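Sugar ABC transporter, sugar-binding protein (PDB 2HEU) probably binds sugars outside the cell and hands them to a membrane ABC transporter for uptake, and is here in its sugar-free form. Local coordinates at residues E94-K99 with W296-T301; V19-F24 with V71-N76; A126-I131 with A347-Y352; N181-A186 with L287-G292. All blocks are in the same frame, centred on the assembly; numbering follows the deposited sequence.

Interaction 1: residues E94-K99 with W296-T301; sequences EDLSNK and WSISAT
The backbone N of Glu94 donates to Ile298 O at 2.8 Å, an almost straight bond (165° at the hydrogen) that ties the loop 94-99 to the strand reaching Ile298. Two waters extend this tie. One accepts from Ile298 N and donates to Glu94 O at 2.8 Å; the other donates to Glu94 OE1 and Ser299 O, though further acceptors compete for the protons of both waters. The side chain of Glu94 runs alongside Ile298, both pointing the same way. Its CG stands opposite the backbone N (chi1 -174°) and the chain beyond is extended, which brings OE1 to 3.6 Å from Ile298 CG2. The long aliphatic part of glutamate suits such a seam, and its carboxylate reaches back to its own loop: OE2 forms a salt bridge with Lys99 NZ at 2.8 Å, the ammonium coming from above the carboxylate plane. An Asx turn, Asp95 OD1 accepting from Ser97 N, overlaps a type I turn from Leu96 to Lys99; together they double the chain back and let the lysine return to Glu94. Leu96, buried and apolar, suits the flank of Ile298: its CD2 lies 3.9 Å from Ile298 CD1. Strand 295-298 runs between strands 74-76 and 122-123 of the mixed sheet, and helix 305-315 packs on Ile298 through Asn309 and Val312, while Leu96 is hydrogen-bonded through its backbone to Val119.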
loop_
_atom_site.group_PDB
_atom_site.type_symbol
_atom_site.label_atom_id
_atom_site.label_comp_id
_atom_site.label_asym_id
_atom_site.label_seq_id
_atom_site.Cartn_x
_atom_site.Cartn_y
_atom_site.Cartn_z
ATOM N N GLU A 94 -3.660 -22.463 6.047
ATOM C CA GLU A 94 -5.025 -22.938 6.088
ATOM C C GLU A 94 -5.887 -22.171 5.083
ATOM O O GLU A 94 -5.795 -20.962 4.961
ATOM C CB GLU A 94 -5.575 -22.759 7.484
ATOM C CG GLU A 94 -6.969 -23.366 7.649
ATOM C CD GLU A 94 -7.528 -23.303 9.018
ATOM O OE1 GLU A 94 -6.910 -22.826 9.950
ATOM O OE2 GLU A 94 -8.696 -23.809 9.183
ATOM N N ASP A 95 -6.750 -22.865 4.364
ATOM C CA ASP A 95 -7.731 -22.318 3.512
ATOM C C ASP A 95 -8.817 -21.706 4.386
ATOM O O ASP A 95 -9.536 -22.326 5.169
ATOM C CB ASP A 95 -8.306 -23.430 2.560
ATOM C CG ASP A 95 -9.433 -22.950 1.668
ATOM O OD1 ASP A 95 -9.728 -21.743 1.620
ATOM O OD2 ASP A 95 -9.989 -23.831 0.959
ATOM N N LEU A 96 -8.917 -20.383 4.282
ATOM C CA LEU A 96 -9.882 -19.573 5.022
ATOM C C LEU A 96 -11.196 -19.286 4.311
ATOM O O LEU A 96 -12.057 -18.556 4.837
ATOM C CB LEU A 96 -9.278 -18.272 5.507
ATOM C CG LEU A 96 -7.879 -18.403 6.190
ATOM C CD1 LEU A 96 -7.416 -16.998 6.618
ATOM C CD2 LEU A 96 -7.889 -19.288 7.413
ATOM N N SER A 97 -11.350 -19.778 3.077
ATOM C CA SER A 97 -12.473 -19.358 2.210
ATOM C C SER A 97 -13.830 -19.488 2.798
ATOM O O SER A 97 -14.666 -18.585 2.533
ATOM C CB SER A 97 -12.455 -20.214 0.911
ATOM O OG SER A 97 -11.206 -20.130 0.255
ATOM N N ASN A 98 -14.040 -20.501 3.649
ATOM C CA ASN A 98 -15.347 -20.851 4.173
ATOM C C ASN A 98 -15.513 -20.415 5.630
ATOM O O ASN A 98 -16.536 -20.737 6.199
ATOM C CB ASN A 98 -15.566 -22.354 3.963
ATOM C CG ASN A 98 -15.307 -22.758 2.549
ATOM O OD1 ASN A 98 -15.916 -22.226 1.620
ATOM N ND2 ASN A 98 -14.323 -23.596 2.353
ATOM N N LYS A 99 -14.635 -19.616 6.195
ATOM C CA LYS A 99 -14.714 -19.153 7.580
ATOM C C LYS A 99 -15.779 -18.145 7.642
ATOM O O LYS A 99 -15.808 -17.187 6.855
ATOM C CB LYS A 99 -13.403 -18.560 8.011
ATOM C CG LYS A 99 -12.203 -19.440 8.006
ATOM C CD LYS A 99 -12.247 -20.599 8.951
ATOM C CE LYS A 99 -10.901 -21.308 8.935
ATOM N NZ LYS A 99 -11.040 -22.508 9.834
ATOM N N TRP A 296 -3.313 -11.320 7.951
ATOM C CA TRP A 296 -2.925 -12.550 8.660
ATOM C C TRP A 296 -3.338 -13.792 7.936
ATOM O O TRP A 296 -4.428 -13.914 7.375
ATOM C CB TRP A 296 -3.532 -12.611 10.065
ATOM C CG TRP A 296 -3.139 -11.547 11.026
ATOM C CD1 TRP A 296 -2.158 -10.577 10.853
ATOM C CD2 TRP A 296 -3.698 -11.251 12.303
ATOM N NE1 TRP A 296 -2.099 -9.771 11.939
ATOM C CE2 TRP A 296 -3.010 -10.185 12.889
ATOM C CE3 TRP A 296 -4.712 -11.898 13.044
ATOM C CZ2 TRP A 296 -3.307 -9.680 14.165
ATOM C CZ3 TRP A 296 -4.982 -11.407 14.302
ATOM C CH2 TRP A 296 -4.296 -10.319 14.842
ATOM N N SER A 297 -2.439 -14.779 8.035
ATOM C CA SER A 297 -2.650 -16.158 7.571
ATOM C C SER A 297 -2.410 -17.140 8.744
ATOM O O SER A 297 -1.757 -16.749 9.732
ATOM C CB SER A 297 -1.713 -16.470 6.417
ATOM O OG SER A 297 -1.975 -15.649 5.285
ATOM N N ILE A 298 -2.961 -18.323 8.628
ATOM C CA ILE A 298 -2.841 -19.340 9.691
ATOM C C ILE A 298 -2.066 -20.483 9.151
ATOM O O ILE A 298 -2.318 -20.973 8.051
ATOM C CB ILE A 298 -4.225 -19.794 10.157
ATOM C CG1 ILE A 298 -5.074 -18.624 10.672
ATOM C CG2 ILE A 298 -4.098 -20.905 11.213
ATOM C CD1 ILE A 298 -6.476 -19.044 11.060
ATOM N N SER A 299 -1.074 -20.984 9.910
ATOM C CA SER A 299 -0.385 -22.199 9.473
ATOM C C SER A 299 -1.354 -23.367 9.292
ATOM O O SER A 299 -2.153 -23.691 10.169
ATOM C CB SER A 299 0.631 -22.599 10.547
ATOM O OG SER A 299 1.230 -23.835 10.182
ATOM N N ALA A 300 -1.189 -24.081 8.174
ATOM C CA ALA A 300 -1.903 -25.308 7.905
ATOM C C ALA A 300 -1.513 -26.471 8.796
ATOM O O ALA A 300 -2.182 -27.475 8.831
ATOM C CB ALA A 300 -1.719 -25.748 6.486
ATOM N N THR A 301 -0.409 -26.297 9.510
ATOM C CA THR A 301 0.136 -27.349 10.357
ATOM C C THR A 301 0.206 -26.963 11.803
ATOM O O THR A 301 0.839 -27.668 12.589
ATOM C CB THR A 301 1.498 -27.784 9.819
ATOM O OG1 THR A 301 2.395 -26.698 9.792
ATOM C CG2 THR A 301 1.431 -28.474 8.458
HETATM O O HOH W 1 -4.303 -18.975 6.199
HETATM O O HOH W 2 -4.817 -24.582 10.549
#

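Interaction 2: residues V19-F24 with V71-N76; sequences VTIEYF and VPDVVN
Glu22 and Pro72 lie side by side and point the same way, the carboxylate carbon CD of Glu22 coming 3.7 Å from Pro72 CB. The fully extended glutamate (chi1 179°) thereby spreads along the proline ring and carries OE2 to the edge of the Phe24 ring, in its plane. Phe24 slants across the same proline, CB to Pro72 CG at 3.5 Å, so the proline ring is shared by Glu22 and Phe24. Tyr23, on the reverse face, crosses Val74 at a slant, its CD1 3.9 Å from Val74 CG1. Its hydroxyl oxygen OH reaches Asn76 CB at 3.4 Å. Between the two sets of side chains the strands run parallel, with the bonds Val74 N to Glu22 O, Phe24 N to Val74 O and Asn76 N to Phe24 O. One residue earlier Asp73 OD2 stands in for a backbone carbonyl: with CG beside its own backbone N (chi1 -56°), the short aspartate accepts from Glu22 N at 2.8 Å, on the anti side and somewhat out of the carboxylate plane. Glu22 OE1 and Asp73 OD2 are 5.3 Å apart and might repel, but the salt bridge of Glu22 OE2 to Arg65, and the bonds of Asp73 to Glu22 N and Thr302 OG1, probably help both acids stay ionised.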
loop_
_atom_site.group_PDB
_atom_site.type_symbol
_atom_site.label_atom_id
_atom_site.label_comp_id
_atom_site.label_asym_id
_atom_site.label_seq_id
_atom_site.Cartn_x
_atom_site.Cartn_y
_atom_site.Cartn_z
ATOM N N VAL A 19 -3.270 -23.477 26.202
ATOM C CA VAL A 19 -2.643 -23.563 24.868
ATOM C C VAL A 19 -1.875 -22.253 24.497
ATOM O O VAL A 19 -2.642 -21.215 24.593
ATOM C CB VAL A 19 -3.777 -23.849 23.871
ATOM C CG1 VAL A 19 -3.247 -23.753 22.454
ATOM C CG2 VAL A 19 -4.387 -25.281 24.182
ATOM N N THR A 20 -0.490 -22.255 24.097
ATOM C CA THR A 20 0.158 -21.081 23.600
ATOM C C THR A 20 0.355 -21.138 22.099
ATOM O O THR A 20 0.843 -22.185 21.510
ATOM C CB THR A 20 1.525 -20.905 24.282
ATOM O OG1 THR A 20 1.370 -20.914 25.701
ATOM C CG2 THR A 20 2.185 -19.591 23.877
ATOM N N ILE A 21 -0.001 -20.065 21.423
ATOM C CA ILE A 21 0.225 -19.897 20.001
ATOM C C ILE A 21 1.112 -18.697 19.785
ATOM O O ILE A 21 1.236 -17.817 20.610
ATOM C CB ILE A 21 -1.106 -19.731 19.278
ATOM C CG1 ILE A 21 -1.920 -18.560 19.740
ATOM C CG2 ILE A 21 -1.920 -21.077 19.294
ATOM C CD1 ILE A 21 -3.097 -18.175 18.867
ATOM N N GLU A 22 1.774 -18.693 18.614
ATOM C CA GLU A 22 2.626 -17.604 18.184
ATOM C C GLU A 22 1.940 -16.765 17.141
ATOM O O GLU A 22 1.362 -17.277 16.197
ATOM C CB GLU A 22 3.892 -18.145 17.538
ATOM C CG GLU A 22 4.822 -17.074 17.033
ATOM C CD GLU A 22 6.073 -17.486 16.404
ATOM O OE1 GLU A 22 6.427 -18.691 16.523
ATOM O OE2 GLU A 22 6.797 -16.695 15.785
ATOM N N TYR A 23 2.001 -15.451 17.335
ATOM C CA TYR A 23 1.609 -14.438 16.318
ATOM C C TYR A 23 2.901 -13.795 15.862
ATOM O O TYR A 23 3.564 -13.060 16.623
ATOM C CB TYR A 23 0.622 -13.413 16.872
ATOM C CG TYR A 23 0.477 -12.262 15.932
ATOM C CD1 TYR A 23 0.218 -12.444 14.593
ATOM C CD2 TYR A 23 0.693 -10.953 16.363
ATOM C CE1 TYR A 23 0.187 -11.358 13.722
ATOM C CE2 TYR A 23 0.656 -9.885 15.478
ATOM C CZ TYR A 23 0.423 -10.106 14.153
ATOM O OH TYR A 23 0.452 -9.068 13.236
ATOM N N PHE A 24 3.256 -14.052 14.594
ATOM C CA PHE A 24 4.498 -13.490 14.008
ATOM C C PHE A 24 4.142 -12.145 13.346
ATOM O O PHE A 24 3.513 -12.105 12.304
ATOM C CB PHE A 24 5.075 -14.474 12.989
ATOM C CG PHE A 24 6.389 -14.072 12.420
ATOM C CD1 PHE A 24 7.607 -14.438 13.024
ATOM C CD2 PHE A 24 6.465 -13.301 11.248
ATOM C CE1 PHE A 24 8.858 -14.099 12.456
ATOM C CE2 PHE A 24 7.683 -12.989 10.713
ATOM C CZ PHE A 24 8.846 -13.381 11.322
ATOM N N VAL A 71 6.656 -22.972 11.015
ATOM C CA VAL A 71 5.719 -21.915 10.613
ATOM C C VAL A 71 4.978 -21.378 11.826
ATOM O O VAL A 71 4.377 -22.143 12.588
ATOM C CB VAL A 71 4.709 -22.420 9.532
ATOM C CG1 VAL A 71 3.788 -21.285 9.041
ATOM C CG2 VAL A 71 5.390 -23.088 8.377
ATOM N N PRO A 72 5.033 -20.026 12.089
ATOM C CA PRO A 72 4.259 -19.521 13.199
ATOM C C PRO A 72 2.782 -19.850 13.053
ATOM O O PRO A 72 2.239 -19.959 11.951
ATOM C CB PRO A 72 4.486 -18.040 13.117
ATOM C CG PRO A 72 5.752 -17.885 12.372
ATOM C CD PRO A 72 5.781 -18.972 11.382
ATOM N N ASP A 73 2.030 -19.978 14.184
ATOM C CA ASP A 73 0.601 -20.345 14.107
ATOM C C ASP A 73 -0.172 -19.299 13.330
ATOM O O ASP A 73 -1.014 -19.688 12.524
ATOM C CB ASP A 73 0.036 -20.503 15.497
ATOM C CG ASP A 73 0.849 -21.523 16.300
ATOM O OD1 ASP A 73 0.672 -22.696 16.146
ATOM O OD2 ASP A 73 1.739 -21.078 17.063
ATOM N N VAL A 74 0.038 -18.037 13.625
ATOM C CA VAL A 74 -0.618 -16.941 12.931
ATOM C C VAL A 74 0.483 -16.047 12.431
ATOM O O VAL A 74 1.369 -15.671 13.180
ATOM C CB VAL A 74 -1.578 -16.173 13.842
ATOM C CG1 VAL A 74 -2.291 -15.063 13.035
ATOM C CG2 VAL A 74 -2.671 -17.118 14.434
ATOM N N VAL A 75 0.437 -15.719 11.125
ATOM C CA VAL A 75 1.501 -14.966 10.474
ATOM C C VAL A 75 0.970 -13.711 9.857
ATOM O O VAL A 75 0.055 -13.745 9.047
ATOM C CB VAL A 75 2.134 -15.844 9.343
ATOM C CG1 VAL A 75 3.276 -15.105 8.666
ATOM C CG2 VAL A 75 2.654 -17.171 9.938
ATOM N N ASN A 76 1.603 -12.591 10.204
ATOM C CA ASN A 76 1.378 -11.330 9.431
ATOM C C ASN A 76 2.259 -11.493 8.166
ATOM O O ASN A 76 3.482 -11.469 8.275
ATOM C CB ASN A 76 1.770 -10.152 10.281
ATOM C CG ASN A 76 1.653 -8.797 9.630
ATOM O OD1 ASN A 76 0.940 -8.628 8.553
ATOM N ND2 ASN A 76 2.256 -7.875 10.195
#

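Interaction 3: residues A126-I131 with A347-Y352; sequences ANAYGI and AGMTEY
Met349 lays its thioether against the backbone of residues 128-130. Its SD is 3.5 Å from Tyr129 N and 3.6 Å from Ala128 C, while CE ends the run at 3.5 Å from Gly130 N. Nearer the helix, Met349 CG meets the methyl of Ala128, CB to CG 3.9 Å, and passes 3.6 Å from Tyr129 O. The chain leaves the helix stretched out (chi1 -168°) and bends only at its last torsion, chi3 -66°, which folds the methyl onto the glycine. Small residues suit this place: Ala128 gives one methyl, and Gly130 lets Met349 lie close over the backbone, since a side chain there would point at the methionine and crowd CG. The flexible, unbranched methionine can mould itself to the peptide groups. Thr350 CG2 adds a looser touch to Ala128 CB at 4.3 Å. In the next shell, Thr275 OG1 hydrogen-bonds Met349 N and Leu346 O holds Thr350 OG1. Tyr129 leaves the backbone away from the helix; its ring packs on Tyr180 and Leu183, and its hydroxyl is bonded to Thr176 O. The short helix 347-350, itself weakly bonded, thus lies against strand 129-134, the middle strand of an antiparallel sheet flanked by strands 253-257 and 273-276, while Tyr129 of that strand meets helix 178-189.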
loop_
_atom_site.group_PDB
_atom_site.type_symbol
_atom_site.label_atom_id
_atom_site.label_comp_id
_atom_site.label_asym_id
_atom_site.label_seq_id
_atom_site.Cartn_x
_atom_site.Cartn_y
_atom_site.Cartn_z
ATOM N N ALA A 126 -5.137 -1.917 4.833
ATOM C CA ALA A 126 -4.329 -1.789 3.630
ATOM C C ALA A 126 -3.748 -0.431 3.567
ATOM O O ALA A 126 -4.253 0.501 4.178
ATOM C CB ALA A 126 -5.188 -2.009 2.369
ATOM N N ASN A 127 -2.666 -0.282 2.806
ATOM C CA ASN A 127 -2.195 1.003 2.433
ATOM C C ASN A 127 -2.872 1.528 1.154
ATOM O O ASN A 127 -3.608 0.821 0.507
ATOM C CB ASN A 127 -0.651 1.049 2.405
ATOM C CG ASN A 127 -0.046 -0.001 1.551
ATOM O OD1 ASN A 127 -0.491 -0.299 0.446
ATOM N ND2 ASN A 127 0.967 -0.617 2.054
ATOM N N ALA A 128 -2.598 2.797 0.869
ATOM C CA ALA A 128 -3.098 3.500 -0.298
ATOM C C ALA A 128 -2.029 4.478 -0.740
ATOM O O ALA A 128 -1.010 4.662 -0.041
ATOM C CB ALA A 128 -4.424 4.146 -0.027
ATOM N N TYR A 129 -2.262 5.142 -1.854
ATOM C CA TYR A 129 -1.296 6.089 -2.404
ATOM C C TYR A 129 -1.985 7.231 -3.059
ATOM O O TYR A 129 -3.032 7.085 -3.714
ATOM C CB TYR A 129 -0.417 5.345 -3.436
ATOM C CG TYR A 129 0.759 6.157 -3.942
ATOM C CD1 TYR A 129 2.023 5.967 -3.409
ATOM C CD2 TYR A 129 0.611 7.108 -4.924
ATOM C CE1 TYR A 129 3.146 6.737 -3.853
ATOM C CE2 TYR A 129 1.655 7.855 -5.400
ATOM C CZ TYR A 129 2.949 7.669 -4.874
ATOM O OH TYR A 129 3.972 8.383 -5.394
ATOM N N GLY A 130 -1.434 8.410 -2.942
ATOM C CA GLY A 130 -1.990 9.571 -3.638
ATOM C C GLY A 130 -1.122 10.804 -3.403
ATOM O O GLY A 130 0.080 10.698 -3.194
ATOM N N ILE A 131 -1.792 11.973 -3.449
ATOM C CA ILE A 131 -1.078 13.219 -3.363
ATOM C C ILE A 131 -1.477 13.908 -2.051
ATOM O O ILE A 131 -2.647 14.215 -1.826
ATOM C CB ILE A 131 -1.361 14.205 -4.522
ATOM C CG1 ILE A 131 -1.231 13.475 -5.887
ATOM C CG2 ILE A 131 -0.483 15.380 -4.446
ATOM C CD1 ILE A 131 0.142 12.934 -6.198
ATOM N N ALA A 347 -8.502 11.251 4.125
ATOM C CA ALA A 347 -9.851 11.070 3.582
ATOM C C ALA A 347 -9.874 10.993 2.062
ATOM O O ALA A 347 -10.505 10.115 1.508
ATOM C CB ALA A 347 -10.729 12.188 4.052
ATOM N N GLY A 348 -9.191 11.885 1.385
ATOM C CA GLY A 348 -9.244 11.883 -0.095
ATOM C C GLY A 348 -8.608 10.651 -0.679
ATOM O O GLY A 348 -9.129 10.004 -1.583
ATOM N N MET A 349 -7.444 10.272 -0.135
ATOM C CA MET A 349 -6.738 9.124 -0.661
ATOM C C MET A 349 -7.518 7.833 -0.485
ATOM O O MET A 349 -7.342 6.919 -1.245
ATOM C CB MET A 349 -5.404 8.995 0.127
ATOM C CG MET A 349 -4.430 8.013 -0.512
ATOM S SD MET A 349 -2.956 7.731 0.426
ATOM C CE MET A 349 -2.140 9.254 0.383
ATOM N N THR A 350 -8.295 7.759 0.596
ATOM C CA THR A 350 -8.953 6.502 0.988
ATOM C C THR A 350 -10.448 6.522 0.770
ATOM O O THR A 350 -11.111 5.572 1.166
ATOM C CB THR A 350 -8.636 6.146 2.474
ATOM O OG1 THR A 350 -9.263 7.189 3.310
ATOM C CG2 THR A 350 -7.166 6.034 2.717
ATOM N N GLU A 351 -11.006 7.527 0.082
ATOM C CA GLU A 351 -12.445 7.647 -0.111
ATOM C C GLU A 351 -13.043 6.421 -0.758
ATOM O O GLU A 351 -14.200 6.080 -0.455
ATOM C CB GLU A 351 -12.682 8.926 -0.945
ATOM C CG GLU A 351 -14.156 9.140 -1.170
ATOM C CD GLU A 351 -14.498 10.352 -1.917
ATOM O OE1 GLU A 351 -13.650 11.130 -2.361
ATOM O OE2 GLU A 351 -15.736 10.640 -2.087
ATOM N N TYR A 352 -12.315 5.858 -1.750
ATOM C CA TYR A 352 -12.742 4.656 -2.543
ATOM C C TYR A 352 -11.901 3.421 -2.080
ATOM O O TYR A 352 -11.768 2.460 -2.839
ATOM C CB TYR A 352 -12.685 4.940 -4.105
ATOM C CG TYR A 352 -13.842 5.856 -4.586
ATOM C CD1 TYR A 352 -15.118 5.385 -4.894
ATOM C CD2 TYR A 352 -13.648 7.234 -4.774
ATOM C CE1 TYR A 352 -16.135 6.201 -5.326
ATOM C CE2 TYR A 352 -14.747 8.129 -5.128
ATOM C CZ TYR A 352 -15.994 7.561 -5.445
ATOM O OH TYR A 352 -17.020 8.273 -5.865
#

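Interaction 4: residues N181-A186 with L287-G292; sequences NQLAFA and LTVGAG
The amide of Gln182 presents its oxygen end to the strand: OE1 comes 3.9 Å from the methyl CG2 of Val289, and the two side chains cross at about a right angle. That amide is occupied at both ends, OE1 accepting from Leu362 N and NE2 bonding Gln363 OE1, which probably makes its burial beside valine tolerable. The rest of the contact is aliphatic. Leu183 carries the largest share of it. Its CD2 settles over the chain between Leu287 and Thr288, 3.7 Å from Leu287 O and 3.8 Å from Leu287 CB, while its CG faces Val289 CG1 at 3.8 Å. Val289 turns CG1 into the cramped place between its own backbone N and carbonyl carbon (chi1 61°), and this aims it at the leucine. One helical turn on, Ala186 CB touches Leu287 CD1 at 3.8 Å, where a single methyl leaves room for the larger leucine. The axes of helix 181-186 and strand 288-290 come within 8.6 Å at 127°, so side chains bridge the two backbones, Leu183 resting directly on backbone atoms of the strand. Thr288 turns the other way to bond Tyr129 O. Strand 288-290 pairs in parallel with strand 358-360, whose Leu359 also packs on Ala186 and Leu287, and helix 212-222 lies against this helix through Asn181 and Ala184.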
loop_
_atom_site.group_PDB
_atom_site.type_symbol
_atom_site.label_atom_id
_atom_site.label_comp_id
_atom_site.label_asym_id
_atom_site.label_seq_id
_atom_site.Cartn_x
_atom_site.Cartn_y
_atom_site.Cartn_z
ATOM N N ASN A 181 3.675 6.246 -10.763
ATOM C CA ASN A 181 3.747 5.712 -12.126
ATOM C C ASN A 181 2.829 4.516 -12.296
ATOM O O ASN A 181 2.261 4.306 -13.378
ATOM C CB ASN A 181 5.182 5.434 -12.514
ATOM C CG ASN A 181 5.371 5.328 -14.041
ATOM O OD1 ASN A 181 4.493 5.802 -14.798
ATOM N ND2 ASN A 181 6.486 4.777 -14.447
ATOM N N GLN A 182 2.651 3.700 -11.262
ATOM C CA GLN A 182 1.642 2.627 -11.402
ATOM C C GLN A 182 0.282 3.223 -11.684
ATOM O O GLN A 182 -0.466 2.676 -12.508
ATOM C CB GLN A 182 1.624 1.736 -10.162
ATOM C CG GLN A 182 2.880 0.927 -10.019
ATOM C CD GLN A 182 2.762 -0.192 -9.015
ATOM O OE1 GLN A 182 1.660 -0.615 -8.656
ATOM N NE2 GLN A 182 3.891 -0.691 -8.580
ATOM N N LEU A 183 -0.071 4.312 -11.038
ATOM C CA LEU A 183 -1.374 4.978 -11.236
ATOM C C LEU A 183 -1.428 5.714 -12.589
ATOM O O LEU A 183 -2.508 5.803 -13.183
ATOM C CB LEU A 183 -1.713 5.860 -10.082
ATOM C CG LEU A 183 -2.061 5.088 -8.810
ATOM C CD1 LEU A 183 -2.054 6.000 -7.582
ATOM C CD2 LEU A 183 -3.372 4.404 -8.952
ATOM N N ALA A 184 -0.294 6.214 -13.070
ATOM C CA ALA A 184 -0.242 6.732 -14.441
ATOM C C ALA A 184 -0.650 5.646 -15.407
ATOM O O ALA A 184 -1.534 5.826 -16.268
ATOM C CB ALA A 184 1.170 7.246 -14.726
ATOM N N PHE A 185 -0.035 4.448 -15.305
ATOM C CA PHE A 185 -0.410 3.370 -16.200
ATOM C C PHE A 185 -1.816 2.905 -15.942
ATOM O O PHE A 185 -2.542 2.568 -16.912
ATOM C CB PHE A 185 0.558 2.195 -16.102
ATOM C CG PHE A 185 1.848 2.409 -16.838
ATOM C CD1 PHE A 185 3.062 2.549 -16.192
ATOM C CD2 PHE A 185 1.859 2.436 -18.231
ATOM C CE1 PHE A 185 4.247 2.747 -16.893
ATOM C CE2 PHE A 185 3.010 2.641 -18.949
ATOM C CZ PHE A 185 4.224 2.782 -18.276
ATOM N N ALA A 186 -2.272 2.790 -14.685
ATOM C CA ALA A 186 -3.628 2.294 -14.438
ATOM C C ALA A 186 -4.667 3.230 -14.987
ATOM O O ALA A 186 -5.622 2.805 -15.619
ATOM C CB ALA A 186 -3.786 2.060 -12.918
ATOM N N LEU A 287 -7.958 6.891 -9.322
ATOM C CA LEU A 287 -7.655 5.589 -8.750
ATOM C C LEU A 287 -6.654 5.760 -7.609
ATOM O O LEU A 287 -5.914 6.740 -7.566
ATOM C CB LEU A 287 -7.039 4.681 -9.805
ATOM C CG LEU A 287 -7.908 4.294 -10.975
ATOM C CD1 LEU A 287 -7.151 3.529 -12.025
ATOM C CD2 LEU A 287 -9.164 3.453 -10.525
ATOM N N THR A 288 -6.619 4.770 -6.733
ATOM C CA THR A 288 -5.518 4.604 -5.795
ATOM C C THR A 288 -5.004 3.159 -5.894
ATOM O O THR A 288 -5.593 2.335 -6.593
ATOM C CB THR A 288 -5.917 5.048 -4.378
ATOM O OG1 THR A 288 -4.742 5.056 -3.554
ATOM C CG2 THR A 288 -6.934 4.157 -3.724
ATOM N N VAL A 289 -3.888 2.920 -5.232
ATOM C CA VAL A 289 -3.219 1.618 -5.259
ATOM C C VAL A 289 -2.681 1.353 -3.867
ATOM O O VAL A 289 -2.311 2.264 -3.157
ATOM C CB VAL A 289 -2.072 1.604 -6.321
ATOM C CG1 VAL A 289 -0.999 2.629 -6.051
ATOM C CG2 VAL A 289 -1.505 0.207 -6.481
ATOM N N GLY A 290 -2.692 0.076 -3.488
ATOM C CA GLY A 290 -2.165 -0.327 -2.215
ATOM C C GLY A 290 -2.415 -1.782 -2.002
ATOM O O GLY A 290 -2.925 -2.492 -2.896
ATOM N N ALA A 291 -2.080 -2.315 -0.809
ATOM C CA ALA A 291 -2.345 -3.732 -0.522
ATOM C C ALA A 291 -2.423 -3.923 0.964
ATOM O O ALA A 291 -2.081 -3.087 1.754
ATOM C CB ALA A 291 -1.281 -4.640 -1.137
ATOM N N GLY A 292 -2.800 -5.125 1.357
ATOM C CA GLY A 292 -2.927 -5.498 2.775
ATOM C C GLY A 292 -1.656 -5.217 3.544
ATOM O O GLY A 292 -0.550 -5.501 3.076
#

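In the fold
From the N terminus, interaction 2 closes first, joining strand 19-24 to 71-76 across a short span. Interaction 1 then opens at 94-99 and closes only at 296-301, on the strand beside 74-76, so these two share one mixed sheet. Interaction 3 opens within that long loop at 126-131 and closes beyond it at 347-352, so the two cross. Interaction 4, 181-186 with 287-292, lies inside both spans, and the chain runs from it into interaction 1 within a few residues. Interactions 3 and 4 touch, their centres about 10 Å apart, but these centres are about 28 to 32 Å from those of the other two, consistent with the two lobes of solute-binding proteins.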